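Local coordinates for EAL domain protein (Vibrio cholerae serotype O1, PDB 6IJ2) that hydrolyses the cyclic dinucleotides c-di-GMP and cGAMP as a standalone EAL-domain phosphodiesterase, here with the product 5'-pGpG and calcium ions bound, at residues G43-V48 / S93-P98; F24-A29 / Q73-K78. The protein carries 1 engineered substitution. All blocks are in the same frame, centred on the assembly; numbering follows the deposited sequence.

Contact 1 (G43-V48 / S93-P98). With CA (calcium ion), chain J; nucleotides of chain B.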
# COMPACT_ATOMS: atom_id res chain seq x y z
N GLY A 43 15.56 17.75 12.01
CA GLY A 43 14.53 18.73 11.77
C GLY A 43 13.33 18.48 12.67
O GLY A 43 13.41 17.71 13.63
N TYR A 44 12.23 19.16 12.36
CA TYR A 44 10.98 19.02 13.11
C TYR A 44 9.81 18.93 12.15
O TYR A 44 9.76 19.67 11.16
CB TYR A 44 10.73 20.22 14.05
CG TYR A 44 11.69 20.34 15.20
CD1 TYR A 44 12.96 20.88 15.02
CD2 TYR A 44 11.33 19.92 16.47
CE1 TYR A 44 13.84 20.99 16.06
CE2 TYR A 44 12.21 20.02 17.53
CZ TYR A 44 13.46 20.56 17.32
OH TYR A 44 14.35 20.67 18.36
N GLU A 45 8.86 18.05 12.46
CA GLU A 45 7.60 18.00 11.73
C GLU A 45 6.62 18.96 12.40
O GLU A 45 6.48 18.96 13.63
CB GLU A 45 7.03 16.58 11.70
CG GLU A 45 5.72 16.53 10.96
CD GLU A 45 5.09 15.15 10.90
OE1 GLU A 45 5.57 14.22 11.58
OE2 GLU A 45 4.12 15.03 10.13
N ALA A 46 6.00 19.82 11.59
CA ALA A 46 4.95 20.72 12.06
C ALA A 46 3.60 19.99 12.07
O ALA A 46 3.22 19.36 11.08
CB ALA A 46 4.87 21.97 11.18
N LEU A 47 2.87 20.12 13.18
CA LEU A 47 1.62 19.39 13.38
C LEU A 47 0.56 20.36 13.88
O LEU A 47 0.79 21.09 14.84
CB LEU A 47 1.79 18.27 14.39
CG LEU A 47 2.80 17.19 13.97
CD1 LEU A 47 3.22 16.42 15.19
CD2 LEU A 47 2.17 16.25 12.94
N VAL A 48 -0.61 20.34 13.24
CA VAL A 48 -1.65 21.31 13.55
C VAL A 48 -2.20 21.08 14.95
O VAL A 48 -2.36 19.93 15.41
CB VAL A 48 -2.75 21.21 12.47
CG1 VAL A 48 -4.11 20.94 13.09
CG2 VAL A 48 -2.78 22.47 11.64
N SER A 93 9.44 20.18 8.32
CA SER A 93 8.69 19.20 7.53
C SER A 93 7.20 19.48 7.70
O SER A 93 6.70 19.56 8.82
CB SER A 93 9.01 17.78 7.97
OG SER A 93 8.57 16.84 7.00
N ILE A 94 6.51 19.65 6.58
CA ILE A 94 5.11 20.09 6.57
C ILE A 94 4.28 19.02 5.89
O ILE A 94 4.68 18.48 4.85
CB ILE A 94 4.93 21.44 5.85
CG1 ILE A 94 5.77 22.51 6.56
CG2 ILE A 94 3.45 21.86 5.85
CD1 ILE A 94 5.94 23.78 5.75
N ASN A 95 3.14 18.70 6.49
CA ASN A 95 2.24 17.72 5.92
C ASN A 95 1.45 18.35 4.78
O ASN A 95 0.86 19.42 4.94
CB ASN A 95 1.28 17.19 6.98
CG ASN A 95 1.96 16.29 7.99
OD1 ASN A 95 2.23 15.12 7.72
ND2 ASN A 95 2.26 16.84 9.17
N PHE A 96 1.45 17.70 3.62
CA PHE A 96 0.75 18.24 2.46
C PHE A 96 -0.65 17.65 2.45
O PHE A 96 -0.82 16.44 2.26
CB PHE A 96 1.50 17.93 1.17
CG PHE A 96 1.04 18.73 -0.04
CD1 PHE A 96 -0.24 19.24 -0.12
CD2 PHE A 96 1.91 18.95 -1.09
CE1 PHE A 96 -0.66 19.96 -1.22
CE2 PHE A 96 1.50 19.67 -2.20
CZ PHE A 96 0.21 20.17 -2.27
N LEU A 97 -1.65 18.51 2.65
CA LEU A 97 -3.05 18.12 2.66
C LEU A 97 -3.39 17.33 1.40
O LEU A 97 -3.22 17.84 0.29
CB LEU A 97 -3.94 19.35 2.77
CG LEU A 97 -5.45 19.10 2.87
CD1 LEU A 97 -5.85 18.70 4.28
CD2 LEU A 97 -6.25 20.31 2.39
N PRO A 98 -3.87 16.08 1.53
CA PRO A 98 -4.13 15.22 0.37
C PRO A 98 -4.75 15.91 -0.84
O PRO A 98 -5.84 16.49 -0.78
CB PRO A 98 -5.06 14.16 0.96
CG PRO A 98 -4.52 13.98 2.35
CD PRO A 98 -4.12 15.37 2.80
CA CA J . 3.50 13.30 8.57
P G B 2 -1.26 14.34 15.41
OP1 G B 2 -0.33 15.39 15.60
OP2 G B 2 -2.40 14.24 16.26
O5' G B 2 -1.79 14.34 13.93
C5' G B 2 -2.93 13.60 13.53
C4' G B 2 -3.06 13.63 12.03
O4' G B 2 -3.16 14.99 11.59
C3' G B 2 -1.89 13.02 11.26
O3' G B 2 -2.33 12.21 10.18
C2' G B 2 -1.19 14.23 10.68
O2' G B 2 -0.51 14.03 9.47
C1' G B 2 -2.36 15.18 10.47
N9 G B 2 -1.90 16.56 10.46
C8 G B 2 -1.29 17.23 11.49
N7 G B 2 -0.92 18.44 11.16
C5 G B 2 -1.30 18.56 9.84
C6 G B 2 -1.16 19.64 8.94
O6 G B 2 -0.65 20.74 9.14
N1 G B 2 -1.68 19.35 7.70
C2 G B 2 -2.26 18.16 7.35
N2 G B 2 -2.70 18.06 6.09
N3 G B 2 -2.41 17.14 8.18
C4 G B 2 -1.91 17.41 9.39
O HOH W 1 4.68 12.08 10.14
O HOH W 2 2.21 20.11 8.83

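Contact 2 (F24-A29 / Q73-K78)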
# COMPACT_ATOMS: atom_id res chain seq x y z
N PHE A 24 -12.18 29.58 11.84
CA PHE A 24 -11.47 29.05 13.00
C PHE A 24 -10.01 29.42 12.87
O PHE A 24 -9.52 29.71 11.77
CB PHE A 24 -11.63 27.52 13.11
CG PHE A 24 -11.13 26.77 11.91
CD1 PHE A 24 -11.95 26.55 10.81
CD2 PHE A 24 -9.83 26.29 11.86
CE1 PHE A 24 -11.49 25.86 9.70
CE2 PHE A 24 -9.36 25.60 10.75
CZ PHE A 24 -10.20 25.39 9.67
N ASP A 25 -9.31 29.41 13.98
CA ASP A 25 -7.87 29.66 14.03
C ASP A 25 -7.20 28.43 14.67
O ASP A 25 -7.86 27.61 15.25
CB ASP A 25 -7.52 30.93 14.78
CG ASP A 25 -6.23 31.56 14.29
OD1 ASP A 25 -5.69 31.14 13.27
OD2 ASP A 25 -5.74 32.50 14.92
N PHE A 26 -5.88 28.35 14.59
CA PHE A 26 -5.11 27.21 15.07
C PHE A 26 -3.65 27.60 15.05
O PHE A 26 -3.29 28.69 14.59
CB PHE A 26 -5.35 25.96 14.20
CG PHE A 26 -5.01 26.18 12.76
CD1 PHE A 26 -5.92 26.78 11.90
CD2 PHE A 26 -3.78 25.79 12.26
CE1 PHE A 26 -5.60 26.99 10.57
CE2 PHE A 26 -3.46 26.00 10.93
CZ PHE A 26 -4.37 26.60 10.09
N THR A 27 -2.80 26.72 15.55
CA THR A 27 -1.36 26.97 15.54
C THR A 27 -0.67 25.62 15.33
O THR A 27 -1.30 24.66 14.89
CB THR A 27 -0.93 27.72 16.81
OG1 THR A 27 0.45 28.10 16.71
CG2 THR A 27 -1.12 26.86 18.05
N MET A 28 0.62 25.56 15.65
CA MET A 28 1.44 24.40 15.35
C MET A 28 2.14 23.88 16.59
O MET A 28 2.53 24.65 17.48
CB MET A 28 2.49 24.69 14.28
CG MET A 28 1.95 24.96 12.91
SD MET A 28 1.25 23.48 12.13
CE MET A 28 0.13 24.30 11.00
N ALA A 29 2.29 22.56 16.64
CA ALA A 29 3.26 21.87 17.47
C ALA A 29 4.37 21.36 16.57
O ALA A 29 4.24 21.31 15.35
CB ALA A 29 2.61 20.72 18.25
N GLN A 73 -2.72 26.63 2.77
CA GLN A 73 -1.81 27.77 2.74
C GLN A 73 -1.56 28.31 4.14
O GLN A 73 -0.43 28.69 4.48
CB GLN A 73 -2.37 28.86 1.82
CG GLN A 73 -2.64 28.37 0.41
CD GLN A 73 -2.84 29.49 -0.58
OE1 GLN A 73 -2.17 29.55 -1.61
NE2 GLN A 73 -3.79 30.37 -0.29
N MET A 74 -2.60 28.35 4.98
CA MET A 74 -2.43 28.84 6.35
C MET A 74 -1.50 27.94 7.16
O MET A 74 -0.64 28.44 7.90
CB MET A 74 -3.79 28.94 7.04
CG MET A 74 -4.56 30.21 6.70
SD MET A 74 -4.34 31.51 7.94
CE MET A 74 -5.49 30.96 9.20
N CYS A 75 -1.65 26.62 7.04
CA CYS A 75 -0.75 25.69 7.73
C CYS A 75 0.70 25.96 7.36
O CYS A 75 1.59 25.89 8.21
CB CYS A 75 -1.08 24.24 7.39
SG CYS A 75 -2.48 23.56 8.24
N ARG A 76 0.96 26.23 6.08
CA ARG A 76 2.33 26.44 5.64
C ARG A 76 2.91 27.72 6.24
O ARG A 76 4.04 27.72 6.72
CB ARG A 76 2.38 26.49 4.12
CG ARG A 76 2.01 25.14 3.50
CD ARG A 76 2.00 25.23 2.00
NE ARG A 76 1.58 23.97 1.40
CZ ARG A 76 1.88 23.61 0.17
NH1 ARG A 76 2.62 24.41 -0.59
NH2 ARG A 76 1.45 22.44 -0.31
N VAL A 77 2.13 28.80 6.23
CA VAL A 77 2.63 30.09 6.70
C VAL A 77 2.85 30.07 8.21
O VAL A 77 3.85 30.60 8.72
CB VAL A 77 1.68 31.21 6.28
CG1 VAL A 77 2.11 32.52 6.90
CG2 VAL A 77 1.63 31.33 4.77
N LYS A 78 1.91 29.48 8.96
CA LYS A 78 2.05 29.42 10.41
C LYS A 78 3.25 28.57 10.82
O LYS A 78 3.97 28.92 11.76
CB LYS A 78 0.78 28.85 11.04
CG LYS A 78 -0.43 29.76 10.96
CD LYS A 78 -1.67 29.04 11.46
CE LYS A 78 -2.88 29.96 11.50
NZ LYS A 78 -2.73 31.05 12.51

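Contact 1 (G43-V48 / S93-P98)
S93 pairs with E45 in a parallel bridge between strands 41-49 and 91-96. Its N donates to Y44 O at 2.9 Å, and its O takes A46 N at 2.9 Å in a nearly straight bond (169° at the hydrogen). S93 CB lies on the same sheet face as E45 CB, and S93 OG is hydrogen-bonded to E128 OE1. N95 follows two residues on and carries the side-chain part of the contact. Its CG stands anti to the carbonyl carbon (chi1 -71°), which brings the amide across the end of E45 at about a right angle. ND2 donates to E45 OE2 at 2.8 Å, on the anti side and somewhat out of the carboxylate plane, in a bent bond. The two planes are 42° apart. ND2 also makes a weak bond to A46 O. N95 OD1 and E45 OE2 both bind calcium, each at 2.4 Å, so the amide joins the metal through one atom and steadies its fellow ligand through the other. E128, D158, a water and a phosphate of the bound RNA also bind this ion. A second water links A46 O and N95 N to O6 of G2 of chain B, while V48 N donates to N7 of that base at 2.8 Å. This is the metal and nucleotide site of the EAL barrel. Strand 41-49 lies between strands 27-35 and 91-96, strand 125-129 flanks 91-96 beyond, and A46 packs on A79 of helix 68-85.

Contact 2 (F24-A29 / Q73-K78)
K78 reaches from helix 68-85 over one face of the F26 ring to the carboxylate of D25. Its CB starts near M28, 4.5 Å from M28 CG. The chain then runs extended as far as CE. K78 CD lies over the ring face, 3.6 Å from F26 CE2. K78 CE sits above the ring centre, 4.0 Å from the centroid, as a CH-pi contact. The last torsion bends the chain (chi4 -67°) and carries NZ on to D25. There NZ forms a salt bridge with D25 OD1 at 3.1 Å, on the syn side of the carboxylate and 24° out of its plane. NZ also makes a weak bond to F26 O. D25 OD1 in turn accepts a weak bond from F26 N, so it is shared by the lysine and the backbone. C75 SG meets the F26 ring obliquely, 3.8 Å from F26 CE2, and M74 CB touches F26 CZ at 3.9 Å. M28 CE lies in the ring plane at its edge and packs against C75 CB. M28 and C75 also touch a guanine base of the bound RNA. Helix 68-85 is thereby packed on the residues that lead into strand 27-35 and on M28 within it, a strand-helix contact of the EAL barrel beside its nucleotide pocket.

The centres of contacts 1 and 2 are about 10 Å apart, and the two touch directly. Their segments alternate along the chain: 24-29, 43-48, 73-78, then 93-98. Strands 27-35 and 41-49 are antiparallel neighbours in one sheet, joined here by the probable hydrogen bond from A29 N to L47 O. Helix 68-85 then leads into strand 91-96, which returns parallel beside 41-49. V48 CG2 packs on both F26 and M28, and the F96 ring forms a cation-pi contact with R76. Contact 1 holds two ligands of one calcium ion, E45 and N95, near the centre of the chain, whereas contact 2 lies farther out. Together they border the bound guanine, beside what is probably the catalytic metal site.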